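Local coordinates for protein Adhesin/hemolysin (Burkholderia pseudomallei 1026a, PDB 4G6V) that acts as the toxic tRNA-cleaving module of a contact-dependent growth inhibition system, with which bacteria inhibit the growth of closely related neighbours, at residues A[65-70]-A[92-96]; A[72-78]-A[162-168]; A[100-106]-A[127-133]; A[118-122]-A[153-157]. All coordinates share one frame; numbering follows the deposited sequence.

Contact 1: A[65-70]-A[92-96]; sequences RENQSA and PDYTI
With chi1 at 179°, Glu66 extends CG away from its own backbone N, and a bend at chi2 turns its carboxylate to Asp93; Tyr94, with chi1 at -38° and CG beside its backbone N, sends its ring in toward the helix. The phenol ends in a hydrogen bond from Tyr94 OH to Glu66 O, 2.9 Å long, which lies in the carbonyl plane on a lone pair. That oxygen also takes the weak helical bond from Ala70 N, so the tyrosine adds a second donor to one backbone acceptor. Around the hydroxyl, Glu66 CG and Ser69 CB each come to 3.3 Å from Tyr94 OH, while Ala70 CB lies obliquely by the ring, 4.0 Å from Tyr94 CE1. The two acid groups stack: their planes differ by 11°, and Glu66 OE1 stands 3.8 Å from Asp93 OD1. Both residues probably belong to the active site. In the complex, Lys69 of the CdiI chain makes a salt bridge with Glu66 OE1 and a longer, weak ion pair with Asp93 OD1, and Ala2 N of CdiI bonds Asp93 OD2; within the toxin, Thr49 OG1 bonds Glu66 OE2. Paired acids of this kind suit the acidic centre of a PD-(D/E)XK nuclease, and a lysine set against them is consistent with immunity by occupation of the catalytic cluster.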
loop_
_atom_site.group_PDB
_atom_site.type_symbol
_atom_site.label_atom_id
_atom_site.label_comp_id
_atom_site.label_asym_id
_atom_site.label_seq_id
_atom_site.Cartn_x
_atom_site.Cartn_y
_atom_site.Cartn_z
ATOM N N ARG A 65 -4.969 1.337 -12.335
ATOM C CA ARG A 65 -4.824 -0.115 -12.235
ATOM C C ARG A 65 -5.828 -0.801 -11.300
ATOM O O ARG A 65 -6.177 -1.969 -11.500
ATOM C CB ARG A 65 -3.399 -0.466 -11.855
ATOM C CG ARG A 65 -2.401 0.041 -12.870
ATOM C CD ARG A 65 -2.272 -0.959 -13.969
ATOM N NE ARG A 65 -1.251 -0.575 -14.928
ATOM C CZ ARG A 65 -1.503 0.047 -16.073
ATOM N NH1 ARG A 65 -2.751 0.357 -16.395
ATOM N NH2 ARG A 65 -0.505 0.357 -16.895
ATOM N N GLU A 66 -6.294 -0.073 -10.288
ATOM C CA GLU A 66 -7.327 -0.573 -9.385
ATOM C C GLU A 66 -8.677 -0.677 -10.116
ATOM O O GLU A 66 -9.363 -1.699 -10.061
ATOM C CB GLU A 66 -7.460 0.334 -8.159
ATOM C CG GLU A 66 -8.528 -0.120 -7.184
ATOM C CD GLU A 66 -9.222 1.038 -6.490
ATOM O OE1 GLU A 66 -8.507 1.937 -6.012
ATOM O OE2 GLU A 66 -10.477 1.045 -6.414
ATOM N N ASN A 67 -9.064 0.386 -10.807
ATOM C CA ASN A 67 -10.290 0.333 -11.584
ATOM C C ASN A 67 -10.203 -0.747 -12.656
ATOM O O ASN A 67 -11.187 -1.430 -12.937
ATOM C CB ASN A 67 -10.628 1.704 -12.170
ATOM C CG ASN A 67 -11.319 2.615 -11.150
ATOM O OD1 ASN A 67 -11.762 2.165 -10.087
ATOM N ND2 ASN A 67 -11.415 3.894 -11.474
ATOM N N GLN A 68 -9.008 -0.926 -13.214
ATOM C CA GLN A 68 -8.798 -1.941 -14.233
ATOM C C GLN A 68 -8.841 -3.382 -13.717
ATOM O O GLN A 68 -9.350 -4.263 -14.408
ATOM C CB GLN A 68 -7.502 -1.689 -14.984
ATOM C CG GLN A 68 -7.559 -0.459 -15.870
ATOM C CD GLN A 68 -6.230 -0.173 -16.541
ATOM O OE1 GLN A 68 -5.153 -0.326 -15.937
ATOM N NE2 GLN A 68 -6.292 0.233 -17.801
ATOM N N SER A 69 -8.301 -3.627 -12.523
ATOM C CA SER A 69 -8.348 -4.970 -11.940
ATOM C C SER A 69 -9.775 -5.427 -11.681
ATOM O O SER A 69 -10.085 -6.604 -11.826
ATOM C CB SER A 69 -7.532 -5.046 -10.656
ATOM O OG SER A 69 -6.160 -5.215 -10.961
ATOM N N ALA A 70 -10.637 -4.484 -11.309
ATOM C CA ALA A 70 -12.047 -4.763 -11.070
ATOM C C ALA A 70 -12.723 -5.275 -12.343
ATOM O O ALA A 70 -13.415 -6.294 -12.333
ATOM C CB ALA A 70 -12.761 -3.516 -10.542
ATOM N N PRO A 92 -11.874 -0.717 2.164
ATOM C CA PRO A 92 -11.203 -1.577 1.179
ATOM C C PRO A 92 -11.536 -1.234 -0.283
ATOM O O PRO A 92 -12.552 -0.590 -0.600
ATOM C CB PRO A 92 -11.699 -2.988 1.528
ATOM C CG PRO A 92 -12.901 -2.788 2.361
ATOM C CD PRO A 92 -12.782 -1.464 3.045
ATOM N N ASP A 93 -10.651 -1.674 -1.170
ATOM C CA ASP A 93 -10.793 -1.455 -2.597
ATOM C C ASP A 93 -12.004 -2.186 -3.177
ATOM O O ASP A 93 -12.870 -1.579 -3.816
ATOM C CB ASP A 93 -9.519 -1.914 -3.319
ATOM C CG ASP A 93 -8.350 -0.971 -3.109
ATOM O OD1 ASP A 93 -8.584 0.187 -2.687
ATOM O OD2 ASP A 93 -7.199 -1.389 -3.378
ATOM N N TYR A 94 -12.041 -3.496 -2.955
ATOM C CA TYR A 94 -13.091 -4.344 -3.488
ATOM C C TYR A 94 -13.738 -5.224 -2.432
ATOM O O TYR A 94 -13.264 -5.313 -1.289
ATOM C CB TYR A 94 -12.523 -5.325 -4.492
ATOM C CG TYR A 94 -11.444 -4.784 -5.380
ATOM C CD1 TYR A 94 -11.703 -3.737 -6.277
ATOM C CD2 TYR A 94 -10.179 -5.359 -5.377
ATOM C CE1 TYR A 94 -10.728 -3.264 -7.107
ATOM C CE2 TYR A 94 -9.193 -4.900 -6.220
ATOM C CZ TYR A 94 -9.472 -3.844 -7.085
ATOM O OH TYR A 94 -8.487 -3.372 -7.916
ATOM N N THR A 95 -14.674 -6.035 -2.933
ATOM C CA THR A 95 -15.222 -7.231 -2.294
ATOM C C THR A 95 -15.304 -8.283 -3.423
ATOM O O THR A 95 -15.997 -8.052 -4.414
ATOM C CB THR A 95 -16.618 -6.982 -1.710
ATOM O OG1 THR A 95 -17.513 -6.584 -2.756
ATOM C CG2 THR A 95 -16.565 -5.890 -0.652
ATOM N N ILE A 96 -14.600 -9.416 -3.304
ATOM C CA ILE A 96 -14.529 -10.360 -4.401
ATOM C C ILE A 96 -15.197 -11.665 -3.953
ATOM O O ILE A 96 -14.671 -12.410 -3.087
ATOM C CB ILE A 96 -13.079 -10.561 -4.890
ATOM C CG1 ILE A 96 -12.535 -9.260 -5.461
ATOM C CG2 ILE A 96 -12.994 -11.661 -5.953
ATOM C CD1 ILE A 96 -11.193 -9.405 -6.078
#

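Contact 2: A[72-78]-A[162-168]; sequences TLANKGY and IDKLGNI
Thr72 and Gly166 bring the backbones together, their CA atoms 7.0 Å apart, where the end of helix 57-74 meets the type I turn Asp163 to Gly166. Two isoleucines from the turn's flanks meet the helix end. The methyls of Ile162 and Thr72 meet tip to tip, Ile162 CG2 lying 4.1 Å from Thr72 CG2. Further on, the Ile168 side chain runs obliquely across Leu73, with Ile168 CD1 3.5 Å from Leu73 CD2. Lys76 also lies along Ile168, with Lys76 CG 4.0 Å from Ile168 CG1, the two chains running antiparallel alongside one another. A bend at chi2 of -73° then swings the lysine chain round until Lys76 CE is 3.5 Å from Gly166 O. Tyr78 OH adds a contact, 3.9 Å from Ile168 CG2. The turn is held from within by Asp163, which takes Asn167 N on OD1 at 2.6 Å and Asn167 ND2 on the syn lone pair of OD2. On the helix side, Leu73 O accepts both Lys76 N and Tyr78 N, and Gly77 takes a phi of 113°. This is a Schellman helix end packed on the connection of a β-hairpin, formed by strands 159-162 and 168-171.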
loop_
_atom_site.group_PDB
_atom_site.type_symbol
_atom_site.label_atom_id
_atom_site.label_comp_id
_atom_site.label_asym_id
_atom_site.label_seq_id
_atom_site.Cartn_x
_atom_site.Cartn_y
_atom_site.Cartn_z
ATOM N N THR A 72 -11.335 -6.488 -15.034
ATOM C CA THR A 72 -10.694 -7.700 -15.532
ATOM C C THR A 72 -11.230 -8.919 -14.815
ATOM O O THR A 72 -11.419 -9.961 -15.425
ATOM C CB THR A 72 -9.152 -7.642 -15.384
ATOM O OG1 THR A 72 -8.604 -6.750 -16.362
ATOM C CG2 THR A 72 -8.513 -9.022 -15.567
ATOM N N LEU A 73 -11.465 -8.783 -13.515
ATOM C CA LEU A 73 -11.930 -9.903 -12.708
ATOM C C LEU A 73 -13.417 -10.173 -12.949
ATOM O O LEU A 73 -13.832 -11.327 -13.107
ATOM C CB LEU A 73 -11.625 -9.685 -11.218
ATOM C CG LEU A 73 -10.125 -9.836 -10.950
ATOM C CD1 LEU A 73 -9.791 -9.765 -9.474
ATOM C CD2 LEU A 73 -9.571 -11.115 -11.554
ATOM N N ALA A 74 -14.209 -9.106 -13.001
ATOM C CA ALA A 74 -15.624 -9.242 -13.257
ATOM C C ALA A 74 -15.819 -9.997 -14.580
ATOM O O ALA A 74 -16.746 -10.798 -14.722
ATOM C CB ALA A 74 -16.289 -7.884 -13.279
ATOM N N ASN A 75 -14.919 -9.775 -15.533
ATOM C CA ASN A 75 -15.024 -10.450 -16.829
ATOM C C ASN A 75 -14.438 -11.855 -16.807
ATOM O O ASN A 75 -14.460 -12.552 -17.823
ATOM C CB ASN A 75 -14.386 -9.627 -17.967
ATOM C CG ASN A 75 -15.185 -8.367 -18.306
ATOM O OD1 ASN A 75 -16.400 -8.312 -18.087
ATOM N ND2 ASN A 75 -14.504 -7.350 -18.846
ATOM N N LYS A 76 -13.899 -12.261 -15.660
ATOM C CA LYS A 76 -13.357 -13.607 -15.505
ATOM C C LYS A 76 -14.278 -14.472 -14.649
ATOM O O LYS A 76 -14.013 -15.661 -14.435
ATOM C CB LYS A 76 -11.952 -13.570 -14.910
ATOM C CG LYS A 76 -10.889 -13.087 -15.883
ATOM C CD LYS A 76 -10.586 -14.136 -16.940
ATOM C CE LYS A 76 -9.489 -13.654 -17.885
ATOM N NZ LYS A 76 -8.639 -14.765 -18.419
ATOM N N GLY A 77 -15.361 -13.870 -14.164
ATOM C CA GLY A 77 -16.371 -14.610 -13.438
ATOM C C GLY A 77 -16.507 -14.288 -11.963
ATOM O O GLY A 77 -17.313 -14.912 -11.272
ATOM N N TYR A 78 -15.727 -13.340 -11.452
ATOM C CA TYR A 78 -15.892 -12.953 -10.050
ATOM C C TYR A 78 -16.995 -11.924 -9.907
ATOM O O TYR A 78 -17.277 -11.155 -10.831
ATOM C CB TYR A 78 -14.601 -12.395 -9.467
ATOM C CG TYR A 78 -13.466 -13.371 -9.498
ATOM C CD1 TYR A 78 -13.118 -14.093 -8.372
ATOM C CD2 TYR A 78 -12.735 -13.569 -10.662
ATOM C CE1 TYR A 78 -12.065 -14.988 -8.407
ATOM C CE2 TYR A 78 -11.683 -14.458 -10.706
ATOM C CZ TYR A 78 -11.353 -15.170 -9.582
ATOM O OH TYR A 78 -10.302 -16.056 -9.644
ATOM N N ILE A 162 -2.858 -11.043 -11.430
ATOM C CA ILE A 162 -3.216 -10.737 -12.815
ATOM C C ILE A 162 -1.935 -10.407 -13.561
ATOM O O ILE A 162 -1.286 -9.419 -13.251
ATOM C CB ILE A 162 -4.140 -9.524 -12.928
ATOM C CG1 ILE A 162 -5.359 -9.660 -12.007
ATOM C CG2 ILE A 162 -4.593 -9.373 -14.351
ATOM C CD1 ILE A 162 -6.224 -8.401 -11.976
ATOM N N ASP A 163 -1.551 -11.221 -14.534
ATOM C CA ASP A 163 -0.304 -10.954 -15.240
ATOM C C ASP A 163 -0.514 -9.925 -16.370
ATOM O O ASP A 163 -1.629 -9.403 -16.549
ATOM C CB ASP A 163 0.345 -12.259 -15.736
ATOM C CG ASP A 163 -0.462 -12.952 -16.845
ATOM O OD1 ASP A 163 -1.596 -12.514 -17.144
ATOM O OD2 ASP A 163 0.049 -13.940 -17.424
ATOM N N LYS A 164 0.547 -9.626 -17.120
ATOM C CA LYS A 164 0.454 -8.619 -18.187
ATOM C C LYS A 164 -0.613 -8.942 -19.246
ATOM O O LYS A 164 -1.147 -8.025 -19.896
ATOM C CB LYS A 164 1.813 -8.378 -18.860
ATOM C CG LYS A 164 2.846 -7.640 -18.000
ATOM C CD LYS A 164 4.142 -7.444 -18.787
ATOM C CE LYS A 164 5.310 -6.945 -17.923
ATOM N NZ LYS A 164 5.030 -5.632 -17.288
ATOM N N LEU A 165 -0.931 -10.228 -19.417
ATOM C CA LEU A 165 -1.870 -10.623 -20.471
ATOM C C LEU A 165 -3.308 -10.774 -19.956
ATOM O O LEU A 165 -4.203 -11.154 -20.697
ATOM C CB LEU A 165 -1.378 -11.888 -21.211
ATOM C CG LEU A 165 0.083 -11.858 -21.716
ATOM C CD1 LEU A 165 0.700 -13.246 -21.968
ATOM C CD2 LEU A 165 0.252 -10.965 -22.956
ATOM N N GLY A 166 -3.529 -10.454 -18.687
ATOM C CA GLY A 166 -4.835 -10.632 -18.073
ATOM C C GLY A 166 -5.153 -12.057 -17.617
ATOM O O GLY A 166 -6.316 -12.402 -17.365
ATOM N N ASN A 167 -4.130 -12.899 -17.518
ATOM C CA ASN A 167 -4.296 -14.251 -16.962
ATOM C C ASN A 167 -4.318 -14.284 -15.434
ATOM O O ASN A 167 -3.413 -13.755 -14.771
ATOM C CB ASN A 167 -3.187 -15.183 -17.452
ATOM C CG ASN A 167 -3.157 -15.302 -18.951
ATOM O OD1 ASN A 167 -4.202 -15.478 -19.585
ATOM N ND2 ASN A 167 -1.960 -15.183 -19.538
ATOM N N ILE A 168 -5.340 -14.927 -14.879
ATOM C CA ILE A 168 -5.458 -15.049 -13.433
ATOM C C ILE A 168 -4.827 -16.331 -12.900
ATOM O O ILE A 168 -5.164 -17.439 -13.339
ATOM C CB ILE A 168 -6.929 -15.020 -12.964
ATOM C CG1 ILE A 168 -7.689 -13.859 -13.602
ATOM C CG2 ILE A 168 -6.988 -14.932 -11.459
ATOM C CD1 ILE A 168 -6.987 -12.545 -13.444
#

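Contact 3: A[100-106]-A[127-133]; sequences VFDNYAP and ASNIVVN
Asn129 sets its CB over the centre of the Phe101 ring: the carbon is 3.4 Å from the Phe101 centroid and 4° off the ring normal, a CH-pi contact, with the asparagine amide turned 38° from the ring. The same asparagine sends ND2 to Val100 O at 3.0 Å, while its OD1 takes Lys158 N. Val131, with chi1 at 173°, points CG1 away from its own backbone N to lie 3.7 Å from Asn103 OD1, which bonds Ser69 OG; its CG2 comes obliquely to the ring, 3.6 Å from Phe101 CD2. On the reverse face, Tyr104 CB packs 3.9 Å from Ile130 CG2, and Pro106 CD sits over the centre of the Tyr104 ring. Parallel backbone pairing fixes these side chains in step: Asp102 N to Asn129 O (2.8 Å), Val131 N to Asp102 O, Tyr104 N to Val131 O and Asn133 N to Tyr104 O. Asp102, a likely active-site residue, receives Asp93 N on OD1. The strands are joined through helix 111-123 in a beta-alpha-beta unit; that helix covers the face of the sheet that bears Tyr104, helix 57-74 packs on Asn103 and Val131, and strands 94-96 and 159-162 continue the sheet on either side.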
loop_
_atom_site.group_PDB
_atom_site.type_symbol
_atom_site.label_atom_id
_atom_site.label_comp_id
_atom_site.label_asym_id
_atom_site.label_seq_id
_atom_site.Cartn_x
_atom_site.Cartn_y
_atom_site.Cartn_z
ATOM N N VAL A 100 -13.408 -9.135 1.438
ATOM C CA VAL A 100 -12.683 -7.872 1.252
ATOM C C VAL A 100 -11.289 -8.119 0.650
ATOM O O VAL A 100 -10.546 -9.011 1.102
ATOM C CB VAL A 100 -12.603 -6.979 2.530
ATOM C CG1 VAL A 100 -13.990 -6.415 2.899
ATOM C CG2 VAL A 100 -11.909 -7.713 3.726
ATOM N N PHE A 101 -10.988 -7.342 -0.399
ATOM C CA PHE A 101 -9.751 -7.426 -1.185
ATOM C C PHE A 101 -9.148 -6.033 -1.399
ATOM O O PHE A 101 -9.866 -5.024 -1.422
ATOM C CB PHE A 101 -10.047 -8.024 -2.556
ATOM C CG PHE A 101 -9.621 -9.458 -2.722
ATOM C CD1 PHE A 101 -10.523 -10.488 -2.520
ATOM C CD2 PHE A 101 -8.326 -9.777 -3.120
ATOM C CE1 PHE A 101 -10.138 -11.817 -2.696
ATOM C CE2 PHE A 101 -7.933 -11.107 -3.293
ATOM C CZ PHE A 101 -8.841 -12.125 -3.084
ATOM N N ASP A 102 -7.830 -5.976 -1.561
ATOM C CA ASP A 102 -7.160 -4.727 -1.907
ATOM C C ASP A 102 -6.286 -4.908 -3.152
ATOM O O ASP A 102 -5.730 -5.990 -3.371
ATOM C CB ASP A 102 -6.334 -4.192 -0.733
ATOM C CG ASP A 102 -7.157 -3.330 0.223
ATOM O OD1 ASP A 102 -8.358 -3.100 -0.046
ATOM O OD2 ASP A 102 -6.594 -2.875 1.248
ATOM N N ASN A 103 -6.189 -3.858 -3.972
ATOM C CA ASN A 103 -5.347 -3.877 -5.173
ATOM C C ASN A 103 -3.951 -3.373 -4.866
ATOM O O ASN A 103 -3.785 -2.412 -4.124
ATOM C CB ASN A 103 -5.949 -3.026 -6.313
ATOM C CG ASN A 103 -5.167 -3.161 -7.634
ATOM O OD1 ASN A 103 -5.122 -4.237 -8.221
ATOM N ND2 ASN A 103 -4.539 -2.064 -8.095
ATOM N N TYR A 104 -2.955 -4.041 -5.434
ATOM C CA TYR A 104 -1.560 -3.623 -5.319
ATOM C C TYR A 104 -0.887 -3.789 -6.679
ATOM O O TYR A 104 -0.817 -4.894 -7.236
ATOM C CB TYR A 104 -0.846 -4.413 -4.216
ATOM C CG TYR A 104 0.659 -4.383 -4.248
ATOM C CD1 TYR A 104 1.362 -3.191 -4.416
ATOM C CD2 TYR A 104 1.386 -5.549 -4.090
ATOM C CE1 TYR A 104 2.754 -3.180 -4.447
ATOM C CE2 TYR A 104 2.780 -5.546 -4.100
ATOM C CZ TYR A 104 3.460 -4.367 -4.277
ATOM O OH TYR A 104 4.852 -4.392 -4.273
ATOM N N ALA A 105 -0.433 -2.674 -7.233
ATOM C CA ALA A 105 0.030 -2.673 -8.611
ATOM C C ALA A 105 1.498 -2.281 -8.681
ATOM O O ALA A 105 1.823 -1.173 -9.063
ATOM C CB ALA A 105 -0.831 -1.752 -9.461
ATOM N N PRO A 106 2.380 -3.220 -8.318
ATOM C CA PRO A 106 3.816 -2.968 -8.226
ATOM C C PRO A 106 4.381 -2.476 -9.547
ATOM O O PRO A 106 4.031 -3.014 -10.602
ATOM C CB PRO A 106 4.391 -4.353 -7.889
ATOM C CG PRO A 106 3.385 -5.317 -8.434
ATOM C CD PRO A 106 2.065 -4.651 -8.142
ATOM N N ALA A 127 -4.226 -5.276 5.752
ATOM C CA ALA A 127 -4.722 -5.910 4.553
ATOM C C ALA A 127 -4.711 -7.428 4.802
ATOM O O ALA A 127 -3.961 -7.923 5.650
ATOM C CB ALA A 127 -3.845 -5.542 3.363
ATOM N N SER A 128 -5.546 -8.147 4.060
ATOM C CA SER A 128 -5.617 -9.607 4.115
ATOM C C SER A 128 -5.539 -10.190 2.695
ATOM O O SER A 128 -4.531 -10.788 2.307
ATOM C CB SER A 128 -6.934 -10.015 4.764
ATOM O OG SER A 128 -7.978 -9.171 4.299
ATOM N N ASN A 129 -6.613 -10.007 1.927
ATOM C CA ASN A 129 -6.678 -10.510 0.563
ATOM C C ASN A 129 -6.252 -9.458 -0.459
ATOM O O ASN A 129 -6.797 -8.346 -0.495
ATOM C CB ASN A 129 -8.081 -11.012 0.271
ATOM C CG ASN A 129 -8.534 -12.024 1.286
ATOM O OD1 ASN A 129 -7.841 -13.013 1.527
ATOM N ND2 ASN A 129 -9.677 -11.770 1.920
ATOM N N ILE A 130 -5.275 -9.821 -1.286
ATOM C CA ILE A 130 -4.641 -8.866 -2.180
ATOM C C ILE A 130 -4.783 -9.272 -3.636
ATOM O O ILE A 130 -4.459 -10.408 -4.003
ATOM C CB ILE A 130 -3.130 -8.787 -1.930
ATOM C CG1 ILE A 130 -2.795 -8.802 -0.438
ATOM C CG2 ILE A 130 -2.560 -7.586 -2.663
ATOM C CD1 ILE A 130 -2.830 -7.459 0.225
ATOM N N VAL A 131 -5.259 -8.343 -4.461
ATOM C CA VAL A 131 -5.121 -8.486 -5.911
ATOM C C VAL A 131 -3.785 -7.867 -6.307
ATOM O O VAL A 131 -3.516 -6.680 -6.022
ATOM C CB VAL A 131 -6.243 -7.786 -6.696
ATOM C CG1 VAL A 131 -5.932 -7.825 -8.176
ATOM C CG2 VAL A 131 -7.598 -8.417 -6.403
ATOM N N VAL A 132 -2.924 -8.679 -6.916
ATOM C CA VAL A 132 -1.645 -8.172 -7.378
ATOM C C VAL A 132 -1.646 -8.093 -8.887
ATOM O O VAL A 132 -1.634 -9.120 -9.559
ATOM C CB VAL A 132 -0.481 -9.052 -6.983
ATOM C CG1 VAL A 132 0.825 -8.434 -7.550
ATOM C CG2 VAL A 132 -0.414 -9.234 -5.450
ATOM N N ASN A 133 -1.632 -6.865 -9.396
ATOM C CA ASN A 133 -1.731 -6.571 -10.819
ATOM C C ASN A 133 -0.370 -6.257 -11.421
ATOM O O ASN A 133 0.230 -5.197 -11.129
ATOM C CB ASN A 133 -2.655 -5.380 -11.001
ATOM C CG ASN A 133 -3.057 -5.171 -12.432
ATOM O OD1 ASN A 133 -2.362 -5.596 -13.361
ATOM N ND2 ASN A 133 -4.187 -4.496 -12.627
#

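Contact 4: A[118-122]-A[153-157]; sequences ISNKV and IPGLG
A type II turn, Ile153 to Leu156, leads from helix 141-150 to strand 159-162 and packs on helix 111-123 through Ile118, Ser119 and Val122. The turn is closed by Leu156 N to Ile153 O (3.1 Å), with Gly155 at a phi of 90°. The packing is mostly apolar, and no hydrogen bond joins the two segments. Leu156 CD1 rests against both Ile118 CG2 and Val122 CG2, 4.2 Å from each; the Leu156 and Val122 side chains are nearly perpendicular. That helix is the connection of a beta-alpha-beta unit between strands 99-104 and 129-133, and it carries Lys121, probably catalytic, whose NZ makes salt bridges with Asp4 and Asp96 of the CdiI chain. Ile153 divides its branches: its side chain crosses that of Ile118, with Ile153 CD1 4.1 Å from Ile118 CG2, while Ile153 CG2 rests against Ser119, 3.5 Å from Ser119 OG. The serine hydroxyl is placed there by chi1 of -169°, which turns it away from its own backbone N. At the C-terminal end of 118-122, Val122 CG1 meets the peptide rather than a side chain, lying 3.4 Å from Pro154 O and 3.8 Å from Gly155 C.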
loop_
_atom_site.group_PDB
_atom_site.type_symbol
_atom_site.label_atom_id
_atom_site.label_comp_id
_atom_site.label_asym_id
_atom_site.label_seq_id
_atom_site.Cartn_x
_atom_site.Cartn_y
_atom_site.Cartn_z
ATOM N N ILE A 118 3.921 -6.427 0.459
ATOM C CA ILE A 118 2.704 -7.122 0.825
ATOM C C ILE A 118 2.687 -7.436 2.318
ATOM O O ILE A 118 1.731 -7.093 3.034
ATOM C CB ILE A 118 2.600 -8.454 0.076
ATOM C CG1 ILE A 118 2.076 -8.222 -1.339
ATOM C CG2 ILE A 118 1.651 -9.399 0.809
ATOM C CD1 ILE A 118 2.394 -9.352 -2.295
ATOM N N SER A 119 3.736 -8.113 2.778
ATOM C CA SER A 119 3.866 -8.476 4.191
ATOM C C SER A 119 3.521 -7.295 5.098
ATOM O O SER A 119 2.672 -7.420 5.995
ATOM C CB SER A 119 5.279 -8.979 4.487
ATOM O OG SER A 119 5.339 -9.557 5.774
ATOM N N ASN A 120 4.152 -6.142 4.835
ATOM C CA ASN A 120 3.891 -4.940 5.626
ATOM C C ASN A 120 2.530 -4.274 5.438
ATOM O O ASN A 120 1.962 -3.727 6.393
ATOM C CB ASN A 120 5.031 -3.951 5.505
ATOM C CG ASN A 120 6.266 -4.421 6.250
ATOM O OD1 ASN A 120 6.322 -4.371 7.487
ATOM N ND2 ASN A 120 7.244 -4.931 5.513
ATOM N N LYS A 121 2.002 -4.341 4.220
ATOM C CA LYS A 121 0.638 -3.920 3.977
ATOM C C LYS A 121 -0.291 -4.730 4.870
ATOM O O LYS A 121 -1.279 -4.214 5.378
ATOM C CB LYS A 121 0.260 -4.113 2.505
ATOM C CG LYS A 121 0.558 -2.929 1.632
ATOM C CD LYS A 121 0.630 -3.341 0.181
ATOM C CE LYS A 121 0.911 -2.166 -0.758
ATOM N NZ LYS A 121 -0.119 -1.082 -0.676
ATOM N N VAL A 122 0.035 -6.003 5.058
ATOM C CA VAL A 122 -0.710 -6.846 5.989
ATOM C C VAL A 122 -0.434 -6.480 7.453
ATOM O O VAL A 122 -1.355 -6.094 8.172
ATOM C CB VAL A 122 -0.455 -8.348 5.745
ATOM C CG1 VAL A 122 -1.091 -9.215 6.872
ATOM C CG2 VAL A 122 -0.972 -8.741 4.355
ATOM N N ILE A 153 3.753 -15.457 4.822
ATOM C CA ILE A 153 3.604 -14.104 5.307
ATOM C C ILE A 153 2.475 -14.095 6.323
ATOM O O ILE A 153 1.313 -14.335 5.978
ATOM C CB ILE A 153 3.307 -13.160 4.123
ATOM C CG1 ILE A 153 4.509 -13.097 3.187
ATOM C CG2 ILE A 153 2.933 -11.753 4.569
ATOM C CD1 ILE A 153 4.200 -12.395 1.887
ATOM N N PRO A 154 2.807 -13.853 7.594
ATOM C CA PRO A 154 1.754 -13.919 8.621
ATOM C C PRO A 154 0.584 -13.003 8.277
ATOM O O PRO A 154 0.790 -11.876 7.843
ATOM C CB PRO A 154 2.460 -13.433 9.891
ATOM C CG PRO A 154 3.912 -13.819 9.687
ATOM C CD PRO A 154 4.150 -13.656 8.172
ATOM N N GLY A 155 -0.633 -13.521 8.437
ATOM C CA GLY A 155 -1.851 -12.746 8.283
ATOM C C GLY A 155 -2.399 -12.748 6.878
ATOM O O GLY A 155 -3.571 -12.391 6.661
ATOM N N LEU A 156 -1.562 -13.158 5.926
ATOM C CA LEU A 156 -1.896 -13.029 4.506
ATOM C C LEU A 156 -3.037 -13.960 4.098
ATOM O O LEU A 156 -3.018 -15.146 4.419
ATOM C CB LEU A 156 -0.649 -13.239 3.614
ATOM C CG LEU A 156 -0.883 -13.205 2.099
ATOM C CD1 LEU A 156 -1.589 -11.904 1.692
ATOM C CD2 LEU A 156 0.403 -13.413 1.314
ATOM N N GLY A 157 -4.029 -13.411 3.396
ATOM C CA GLY A 157 -5.169 -14.184 2.928
ATOM C C GLY A 157 -5.001 -14.713 1.511
ATOM O O GLY A 157 -3.926 -15.198 1.139
#

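Overall arrangement
From the N terminus, helix 57-74 supplies the first segments of contacts 1 and 2. Contact 1 closes a short loop at strand 94-96; contact 2 opens before that loop is shut, so the two cross, and it closes only at the hairpin connection 162-168. Contacts 3 and 4 lie nested inside the long loop of contact 2 and follow contact 1 in series. They cross each other, since strand 99-104, helix 111-123, strand 129-133 and the turn 153-157 alternate. Probable hydrogen bonds link contacts 1 and 3 (Asp93 OD2, Asn103 N), 2 and 3 (Ile162 N, Val132 O) and 3 and 4 (Gly157 N, Ser128 O). Contact 3 is central, about 2 Å from the chain's centre, with contacts 2 and 4 on opposite sides.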